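Local coordinates for protein GDP-mannose-dependent alpha-(1-6)-phosphatidylinositol monomannoside mannosyltransferase (Corynebacterium glutamicum, PDB 3OKP) that belongs to the GT-B clan of glycosyltransferases and has two lobes, each built round a parallel beta-sheet flanked by helices, at residues A[8-13]-A[96-101]; A[198-203]-A[272-277]; A[268-273]-A[297-302]. One frame throughout, in Å; residues are numbered along the deposited sequence.

Contact 1 of 3, residues A[8-13]-A[96-101]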
loop_
_atom_site.group_PDB
_atom_site.type_symbol
_atom_site.label_atom_id
_atom_site.label_comp_id
_atom_site.label_asym_id
_atom_site.label_seq_id
_atom_site.Cartn_x
_atom_site.Cartn_y
_atom_site.Cartn_z
ATOM N N LEU A 8 -8.760 8.593 19.557
ATOM C CA LEU A 8 -7.341 8.731 19.860
ATOM C C LEU A 8 -6.561 7.690 19.065
ATOM O O LEU A 8 -6.798 6.486 19.202
ATOM C CB LEU A 8 -7.072 8.575 21.362
ATOM C CG LEU A 8 -5.616 8.641 21.846
ATOM C CD1 LEU A 8 -5.022 10.035 21.651
ATOM C CD2 LEU A 8 -5.517 8.213 23.301
ATOM N N VAL A 9 -5.647 8.165 18.223
ATOM C CA VAL A 9 -4.769 7.292 17.447
ATOM C C VAL A 9 -3.461 7.097 18.212
ATOM O O VAL A 9 -2.740 8.064 18.480
ATOM C CB VAL A 9 -4.489 7.865 16.029
ATOM C CG1 VAL A 9 -3.622 6.907 15.216
ATOM C CG2 VAL A 9 -5.795 8.162 15.293
ATOM N N VAL A 10 -3.173 5.847 18.569
ATOM C CA VAL A 10 -1.990 5.498 19.357
ATOM C C VAL A 10 -0.996 4.788 18.446
ATOM O O VAL A 10 -1.298 3.725 17.902
ATOM C CB VAL A 10 -2.359 4.593 20.565
ATOM C CG1 VAL A 10 -1.108 4.179 21.347
ATOM C CG2 VAL A 10 -3.355 5.296 21.479
ATOM N N THR A 11 0.187 5.375 18.280
ATOM C CA THR A 11 1.111 4.905 17.247
ATOM C C THR A 11 2.581 5.261 17.476
ATOM O O THR A 11 2.910 6.355 17.940
ATOM C CB THR A 11 0.655 5.386 15.828
ATOM O OG1 THR A 11 1.524 4.851 14.825
ATOM C CG2 THR A 11 0.621 6.917 15.730
ATOM N N ASN A 12 3.452 4.312 17.140
ATOM C CA ASN A 12 4.883 4.557 17.038
ATOM C C ASN A 12 5.256 4.997 15.618
ATOM O O ASN A 12 6.394 5.387 15.358
ATOM C CB ASN A 12 5.660 3.293 17.422
ATOM C CG ASN A 12 7.158 3.533 17.537
ATOM O OD1 ASN A 12 7.600 4.449 18.226
ATOM N ND2 ASN A 12 7.943 2.705 16.857
ATOM N N ASP A 13 4.287 4.930 14.707
ATOM C CA ASP A 13 4.525 5.180 13.287
ATOM C C ASP A 13 3.763 6.417 12.811
ATOM O O ASP A 13 2.615 6.319 12.384
ATOM C CB ASP A 13 4.093 3.968 12.452
ATOM C CG ASP A 13 4.689 2.663 12.949
ATOM O OD1 ASP A 13 5.934 2.543 12.997
ATOM O OD2 ASP A 13 3.903 1.748 13.280
ATOM N N ALA A 96 0.438 -4.996 16.426
ATOM C CA ALA A 96 1.524 -5.598 17.199
ATOM C C ALA A 96 2.739 -4.671 17.282
ATOM O O ALA A 96 3.247 -4.236 16.248
ATOM C CB ALA A 96 1.915 -6.943 16.601
ATOM N N PRO A 97 3.226 -4.381 18.508
ATOM C CA PRO A 97 2.738 -4.833 19.810
ATOM C C PRO A 97 1.876 -3.845 20.623
ATOM O O PRO A 97 1.411 -4.212 21.704
ATOM C CB PRO A 97 4.044 -5.079 20.569
ATOM C CG PRO A 97 4.981 -3.999 20.035
ATOM C CD PRO A 97 4.457 -3.581 18.660
ATOM N N LEU A 98 1.663 -2.622 20.130
ATOM C CA LEU A 98 1.021 -1.573 20.946
ATOM C C LEU A 98 -0.418 -1.853 21.394
ATOM O O LEU A 98 -0.832 -1.387 22.460
ATOM C CB LEU A 98 1.102 -0.193 20.276
ATOM C CG LEU A 98 2.410 0.602 20.381
ATOM C CD1 LEU A 98 2.257 1.928 19.649
ATOM C CD2 LEU A 98 2.842 0.832 21.832
ATOM N N ALA A 99 -1.168 -2.611 20.593
ATOM C CA ALA A 99 -2.547 -2.974 20.938
ATOM C C ALA A 99 -2.649 -3.914 22.146
ATOM O O ALA A 99 -3.747 -4.275 22.566
ATOM C CB ALA A 99 -3.279 -3.553 19.729
ATOM N N LEU A 100 -1.502 -4.301 22.705
ATOM C CA LEU A 100 -1.470 -4.997 23.993
ATOM C C LEU A 100 -1.884 -4.070 25.146
ATOM O O LEU A 100 -2.077 -4.521 26.273
ATOM C CB LEU A 100 -0.093 -5.620 24.256
ATOM C CG LEU A 100 0.328 -6.811 23.381
ATOM C CD1 LEU A 100 1.826 -7.087 23.521
ATOM C CD2 LEU A 100 -0.482 -8.064 23.693
ATOM N N MET A 101 -2.022 -2.776 24.845
ATOM C CA MET A 101 -2.530 -1.782 25.796
ATOM C C MET A 101 -4.047 -1.575 25.665
ATOM O O MET A 101 -4.604 -0.642 26.251
ATOM C CB MET A 101 -1.815 -0.437 25.607
ATOM C CG MET A 101 -0.302 -0.464 25.822
ATOM S SD MET A 101 0.412 1.190 26.022
ATOM C CE MET A 101 0.162 1.895 24.389
#
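Leu98 reaches the end of strand 8-11, where the chain turns off, with one methyl group. Leu98 CD1 lies 3.7 Å from the backbone N of Asn12. The same Leu98 CD1 is 4.0 Å from the carbonyl C of Thr11. The methyl therefore meets main chain more than side chain.

The apolar side-chain contacts centre on Val10. Its CG1 stands 4.0 Å from the CE of Met101, and the two side chains cross at a slant. CG1 sits anti to the backbone N of Val10 (chi1 177°). The Met101 chain bends at its last torsion (chi3 -67°), which turns the terminal methyl to the valine. Leu98 CD1 comes only loosely near the same branch, at 4.4 Å from Val10 CG1.

The setting is the Rossmann-like sheet of the N-terminal lobe. Strand 7-11 and strand 89-92 are parallel neighbours in it. Residues 96-101 belong to the loop that leaves strand 89-92 and leads into helix 102-107, with Met101 at the N-cap position. Met78 of helix 72-84 and Phe92 also pack on Val10, so this face is well covered.

Thr11 and Met101 also make polar bonds inside their own segments. Thr11 OG1 accepts from the N of Asp13 at 2.8 Å, an ST turn that shapes the chain as it leaves the strand. In segment 96-101 a cis peptide precedes Pro97 and a short 3-10 turn follows. There Met101 N donates to Leu98 O at 3.0 Å. The side-chain oxygen of Asn12 bonds elsewhere, to Ser42 OG and the N of Met68.

Contact 2 of 3, residues A[198-203]-A[272-277]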
loop_
_atom_site.group_PDB
_atom_site.type_symbol
_atom_site.label_atom_id
_atom_site.label_comp_id
_atom_site.label_asym_id
_atom_site.label_seq_id
_atom_site.Cartn_x
_atom_site.Cartn_y
_atom_site.Cartn_z
ATOM N N THR A 198 6.028 4.365 -29.584
ATOM C CA THR A 198 6.844 3.465 -28.757
ATOM C C THR A 198 5.983 2.606 -27.823
ATOM O O THR A 198 5.189 3.146 -27.049
ATOM C CB THR A 198 7.880 4.249 -27.911
ATOM O OG1 THR A 198 8.554 5.208 -28.734
ATOM C CG2 THR A 198 8.910 3.307 -27.286
ATOM N N PRO A 199 6.135 1.265 -27.898
ATOM C CA PRO A 199 5.481 0.385 -26.933
ATOM C C PRO A 199 6.195 0.498 -25.588
ATOM O O PRO A 199 7.402 0.264 -25.505
ATOM C CB PRO A 199 5.670 -1.022 -27.535
ATOM C CG PRO A 199 6.182 -0.805 -28.933
ATOM C CD PRO A 199 6.912 0.498 -28.884
ATOM N N VAL A 200 5.454 0.879 -24.552
ATOM C CA VAL A 200 6.048 1.162 -23.250
ATOM C C VAL A 200 5.408 0.318 -22.148
ATOM O O VAL A 200 4.194 0.398 -21.910
ATOM C CB VAL A 200 5.953 2.672 -22.889
ATOM C CG1 VAL A 200 6.491 2.928 -21.483
ATOM C CG2 VAL A 200 6.707 3.527 -23.908
ATOM N N ILE A 201 6.240 -0.487 -21.492
ATOM C CA ILE A 201 5.842 -1.272 -20.329
ATOM C C ILE A 201 6.526 -0.675 -19.105
ATOM O O ILE A 201 7.755 -0.563 -19.063
ATOM C CB ILE A 201 6.251 -2.763 -20.461
ATOM C CG1 ILE A 201 5.754 -3.354 -21.788
ATOM C CG2 ILE A 201 5.740 -3.570 -19.260
ATOM C CD1 ILE A 201 6.551 -4.575 -22.270
ATOM N N ALA A 202 5.728 -0.282 -18.118
ATOM C CA ALA A 202 6.265 0.329 -16.904
ATOM C C ALA A 202 6.178 -0.612 -15.709
ATOM O O ALA A 202 5.154 -1.267 -15.490
ATOM C CB ALA A 202 5.548 1.640 -16.603
ATOM N N CYS A 203 7.269 -0.681 -14.949
ATOM C CA CYS A 203 7.282 -1.387 -13.674
ATOM C C CYS A 203 7.837 -0.481 -12.585
ATOM O O CYS A 203 9.051 -0.269 -12.503
ATOM C CB CYS A 203 8.091 -2.689 -13.755
ATOM S SG CYS A 203 8.111 -3.632 -12.192
ATOM N N ALA A 272 1.954 7.615 -18.978
ATOM C CA ALA A 272 2.321 7.603 -20.396
ATOM C C ALA A 272 2.564 6.191 -20.949
ATOM O O ALA A 272 2.681 6.005 -22.164
ATOM C CB ALA A 272 3.539 8.493 -20.638
ATOM N N ALA A 273 2.632 5.204 -20.058
ATOM C CA ALA A 273 2.882 3.812 -20.445
ATOM C C ALA A 273 1.668 3.152 -21.098
ATOM O O ALA A 273 0.523 3.538 -20.850
ATOM C CB ALA A 273 3.335 2.999 -19.236
ATOM N N ASP A 274 1.933 2.153 -21.931
ATOM C CA ASP A 274 0.879 1.349 -22.542
ATOM C C ASP A 274 0.389 0.259 -21.586
ATOM O O ASP A 274 -0.803 -0.047 -21.538
ATOM C CB ASP A 274 1.376 0.735 -23.854
ATOM C CG ASP A 274 1.684 1.787 -24.911
ATOM O OD1 ASP A 274 0.743 2.479 -25.356
ATOM O OD2 ASP A 274 2.868 1.922 -25.297
ATOM N N ILE A 275 1.319 -0.323 -20.831
ATOM C CA ILE A 275 1.010 -1.385 -19.872
ATOM C C ILE A 275 1.810 -1.162 -18.590
ATOM O O ILE A 275 2.979 -0.779 -18.646
ATOM C CB ILE A 275 1.365 -2.799 -20.439
ATOM C CG1 ILE A 275 0.671 -3.057 -21.783
ATOM C CG2 ILE A 275 1.015 -3.907 -19.432
ATOM C CD1 ILE A 275 1.216 -4.270 -22.535
ATOM N N PHE A 276 1.168 -1.388 -17.444
ATOM C CA PHE A 276 1.882 -1.529 -16.177
ATOM C C PHE A 276 1.969 -3.010 -15.835
ATOM O O PHE A 276 0.956 -3.713 -15.821
ATOM C CB PHE A 276 1.203 -0.761 -15.033
ATOM C CG PHE A 276 1.883 -0.950 -13.693
ATOM C CD1 PHE A 276 1.517 -2.001 -12.847
ATOM C CD2 PHE A 276 2.901 -0.090 -13.288
ATOM C CE1 PHE A 276 2.156 -2.190 -11.619
ATOM C CE2 PHE A 276 3.540 -0.264 -12.062
ATOM C CZ PHE A 276 3.169 -1.319 -11.227
ATOM N N ALA A 277 3.181 -3.479 -15.558
ATOM C CA ALA A 277 3.400 -4.880 -15.223
ATOM C C ALA A 277 4.289 -5.019 -13.995
ATOM O O ALA A 277 5.337 -4.374 -13.893
ATOM C CB ALA A 277 4.000 -5.626 -16.413
#
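Ala202 and Ala273 meet methyl to methyl, with 3.7 Å between their CB atoms. Both residues are small, so the chain turning in from Ala272 can lie close against strand 200-203. Val200 closes the same hollow from the other end: its CG1, anti to the backbone N (chi1 176°), rests 3.9 Å from the CB of Ala273. On the Ala202 face the Phe276 ring also leans in obliquely near the carbonyl O of Ala202. Ile201 and Ile275 pair on the reverse face. There the CG2 branch of Ile201 leans diagonally past its partner to Ala277, two residues beyond Ile275, 3.9 Å from the CB of Ala277.

The backbones join as parallel strands. Ala202 N donates to Ile275 O at 2.8 Å, and Ala277 N donates to Ala202 O at 3.0 Å. At the entry to strand 275-277 the pattern changes. The single oxygen Val200 O takes both Ile275 N and Asp274 N, the latter at 2.9 Å and tilted from the carbonyl plane. Asp274 then folds its carboxylate back, and OD2 uses its anti lone pair to accept from Val200 N at 2.9 Å. The side chain thus continues the pairing where the strand backbone has not yet begun. A salt bridge from Arg189 meets the same oxygen.

These are adjacent central strands of a Rossmann-like sheet, and strand 231-235 bonds to the other edge of strand 200-204. Helix 331-342 covers the face of Ile201 and Ile275, while helix 294-301 packs on Phe276 from the other.

Contact 3 of 3, residues A[268-273]-A[297-302]. With GDD (guanosine-5'-diphosphate-alpha-D-mannose), chain B.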
loop_
_atom_site.group_PDB
_atom_site.type_symbol
_atom_site.label_atom_id
_atom_site.label_comp_id
_atom_site.label_asym_id
_atom_site.label_seq_id
_atom_site.Cartn_x
_atom_site.Cartn_y
_atom_site.Cartn_z
ATOM N N ASN A 268 3.964 10.807 -14.147
ATOM C CA ASN A 268 3.941 11.154 -15.572
ATOM C C ASN A 268 4.379 9.985 -16.457
ATOM O O ASN A 268 3.754 9.703 -17.481
ATOM C CB ASN A 268 4.822 12.379 -15.846
ATOM C CG ASN A 268 4.269 13.659 -15.229
ATOM O OD1 ASN A 268 3.084 13.751 -14.900
ATOM N ND2 ASN A 268 5.129 14.659 -15.082
ATOM N N THR A 269 5.449 9.314 -16.037
ATOM C CA THR A 269 5.973 8.132 -16.717
ATOM C C THR A 269 4.958 6.983 -16.686
ATOM O O THR A 269 4.704 6.341 -17.710
ATOM C CB THR A 269 7.316 7.698 -16.087
ATOM O OG1 THR A 269 8.239 8.795 -16.140
ATOM C CG2 THR A 269 7.917 6.497 -16.817
ATOM N N LEU A 270 4.376 6.742 -15.512
ATOM C CA LEU A 270 3.347 5.717 -15.348
ATOM C C LEU A 270 2.163 5.967 -16.289
ATOM O O LEU A 270 1.767 5.078 -17.044
ATOM C CB LEU A 270 2.883 5.648 -13.884
ATOM C CG LEU A 270 1.718 4.734 -13.474
ATOM C CD1 LEU A 270 1.931 3.290 -13.914
ATOM C CD2 LEU A 270 1.494 4.801 -11.969
ATOM N N ALA A 271 1.632 7.190 -16.260
ATOM C CA ALA A 271 0.456 7.555 -17.053
ATOM C C ALA A 271 0.693 7.504 -18.567
ATOM O O ALA A 271 -0.255 7.356 -19.344
ATOM C CB ALA A 271 -0.048 8.934 -16.635
ATOM N N ALA A 272 1.954 7.615 -18.978
ATOM C CA ALA A 272 2.321 7.603 -20.396
ATOM C C ALA A 272 2.564 6.191 -20.949
ATOM O O ALA A 272 2.681 6.005 -22.164
ATOM C CB ALA A 272 3.539 8.493 -20.638
ATOM N N ALA A 273 2.632 5.204 -20.058
ATOM C CA ALA A 273 2.882 3.812 -20.445
ATOM C C ALA A 273 1.668 3.152 -21.098
ATOM O O ALA A 273 0.523 3.538 -20.850
ATOM C CB ALA A 273 3.335 2.999 -19.236
ATOM N N LEU A 297 -2.983 -0.198 -8.019
ATOM C CA LEU A 297 -4.069 0.765 -7.865
ATOM C C LEU A 297 -3.686 2.106 -8.469
ATOM O O LEU A 297 -4.518 2.781 -9.074
ATOM C CB LEU A 297 -4.432 0.928 -6.384
ATOM C CG LEU A 297 -4.762 -0.367 -5.634
ATOM C CD1 LEU A 297 -4.884 -0.100 -4.148
ATOM C CD2 LEU A 297 -6.030 -1.016 -6.178
ATOM N N GLU A 298 -2.416 2.475 -8.301
ATOM C CA GLU A 298 -1.854 3.689 -8.887
ATOM C C GLU A 298 -1.910 3.653 -10.416
ATOM O O GLU A 298 -2.242 4.653 -11.053
ATOM C CB GLU A 298 -0.410 3.882 -8.410
ATOM C CG GLU A 298 -0.295 4.277 -6.936
ATOM C CD GLU A 298 1.129 4.228 -6.402
ATOM O OE1 GLU A 298 2.043 3.753 -7.117
ATOM O OE2 GLU A 298 1.333 4.665 -5.253
ATOM N N ALA A 299 -1.594 2.491 -10.989
ATOM C CA ALA A 299 -1.631 2.289 -12.437
ATOM C C ALA A 299 -3.055 2.400 -12.970
ATOM O O ALA A 299 -3.306 3.109 -13.947
ATOM C CB ALA A 299 -1.036 0.937 -12.796
ATOM N N GLN A 300 -3.981 1.704 -12.314
ATOM C CA GLN A 300 -5.399 1.763 -12.671
ATOM C C GLN A 300 -5.948 3.180 -12.549
ATOM O O GLN A 300 -6.724 3.620 -13.394
ATOM C CB GLN A 300 -6.209 0.790 -11.819
ATOM C CG GLN A 300 -5.993 -0.666 -12.191
ATOM C CD GLN A 300 -6.683 -1.616 -11.236
ATOM O OE1 GLN A 300 -7.784 -2.085 -11.507
ATOM N NE2 GLN A 300 -6.040 -1.896 -10.104
ATOM N N ALA A 301 -5.521 3.891 -11.506
ATOM C CA ALA A 301 -5.881 5.296 -11.314
ATOM C C ALA A 301 -5.371 6.198 -12.446
ATOM O O ALA A 301 -5.988 7.222 -12.753
ATOM C CB ALA A 301 -5.382 5.792 -9.966
ATOM N N CYS A 302 -4.252 5.810 -13.059
ATOM C CA CYS A 302 -3.700 6.524 -14.218
ATOM C C CYS A 302 -4.285 6.041 -15.557
ATOM O O CYS A 302 -3.863 6.496 -16.627
ATOM C CB CYS A 302 -2.170 6.424 -14.236
ATOM S SG CYS A 302 -1.344 7.388 -12.940
HETATM N N2 GDD B . 8.576 8.471 -5.742
HETATM C C2 GDD B . 8.754 7.170 -6.079
HETATM N N1 GDD B . 9.751 6.825 -6.930
HETATM N N3 GDD B . 7.934 6.226 -5.563
HETATM C C4 GDD B . 8.098 4.917 -5.892
HETATM C C5 GDD B . 9.115 4.546 -6.759
HETATM C C6 GDD B . 9.947 5.531 -7.280
HETATM O O6 GDD B . 10.872 5.228 -8.063
HETATM N N7 GDD B . 9.051 3.207 -6.906
HETATM C C8 GDD B . 8.023 2.760 -6.148
HETATM N N9 GDD B . 7.448 3.805 -5.532
HETATM C "C1'" GDD B . 6.283 3.777 -4.611
HETATM C "C2'" GDD B . 5.006 3.453 -5.370
HETATM O "O2'" GDD B . 4.429 4.621 -5.960
HETATM C "C3'" GDD B . 4.124 2.841 -4.301
HETATM O "O3'" GDD B . 3.327 3.853 -3.675
HETATM C "C4'" GDD B . 5.095 2.245 -3.285
HETATM O "O4'" GDD B . 6.391 2.772 -3.598
HETATM C "C5'" GDD B . 5.126 0.720 -3.356
HETATM O "O5'" GDD B . 4.222 0.144 -2.409
HETATM P PA GDD B . 3.667 -1.186 -2.578
HETATM O O1A GDD B . 2.749 -1.353 -1.744
HETATM O O2A GDD B . 3.184 -1.314 -3.731
HETATM O O3A GDD B . 4.682 -2.206 -2.390
HETATM P PB GDD B . 5.554 -2.307 -1.232
HETATM O O2B GDD B . 4.954 -1.985 -0.183
HETATM O O3B GDD B . 5.955 -3.486 -1.128
HETATM O O1B GDD B . 6.705 -1.457 -1.411
HETATM O O HOH W 1 -2.800 7.699 -18.686
#
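Leu270 fits its two methyl groups against the last turns of helix 294-301. CD1 touches Ala299 CB at 3.9 Å. CD2 lies 3.8 Å from the backbone O of Glu298 and 4.0 Å from Cys302 SG. With CG anti to the backbone N (chi1 175°), the fork extends away from its own helix and lays both methyls on one side of the neighbouring one, between Ala299 and Cys302.

Cys302 answers from just beyond the end of its helix. Its SG is anti to the carbonyl carbon (chi1 -71°), which places the sulfur beside the leucine fork. Its CB meets the CB of Ala271 at 4.1 Å. The small alanine lets the two backbones come close here. A water links the two backbones, donating to Ala271 O at 2.7 Å and to Cys302 O at 2.6 Å.

Glu298 gives little more than its CB and backbone to Leu270. Beyond CG its chain is extended, and the carboxylate reaches the ribose of guanosine-5'-diphosphate-alpha-D-mannose. OE1 accepts from the ligand O2' at 2.8 Å, and OE2 accepts from O3' at 2.7 Å. Lys211, Arg206 and the backbone O of Leu261 also bond to the ligand. By its place in the sequence, Glu298 fits the second glutamate of the EX7E motif known in many GT-B enzymes.

The contact is thus apolar in the middle and polar at its two ends. The water satisfies two carbonyl oxygens at the helix ends. The paired carboxylate bonds fix the ribose diol, while Leu270 packs on the backbone of the same glutamate.

In the fold
All three contacts are buried, so none is a surface patch. Contact 1 lies at the seven-stranded sheet of the N-terminal lobe. Contact 2 lies in the six-stranded sheet of the other lobe, and contact 3 in the helices packed on it. The centres of contacts 1 and 2 lie 40 Å apart. Contacts 2 and 3 share Ala272 and Ala273 and touch through Phe276, which packs on Leu270 and Ala299. Contact 2 is strand against strand, held by backbone bonds and one from a carboxylate. Contact 3 joins two helices through apolar side chains and a water, and it alone bonds the ligand. Contact 1 sets a loop against a strand end by sparse apolar contacts.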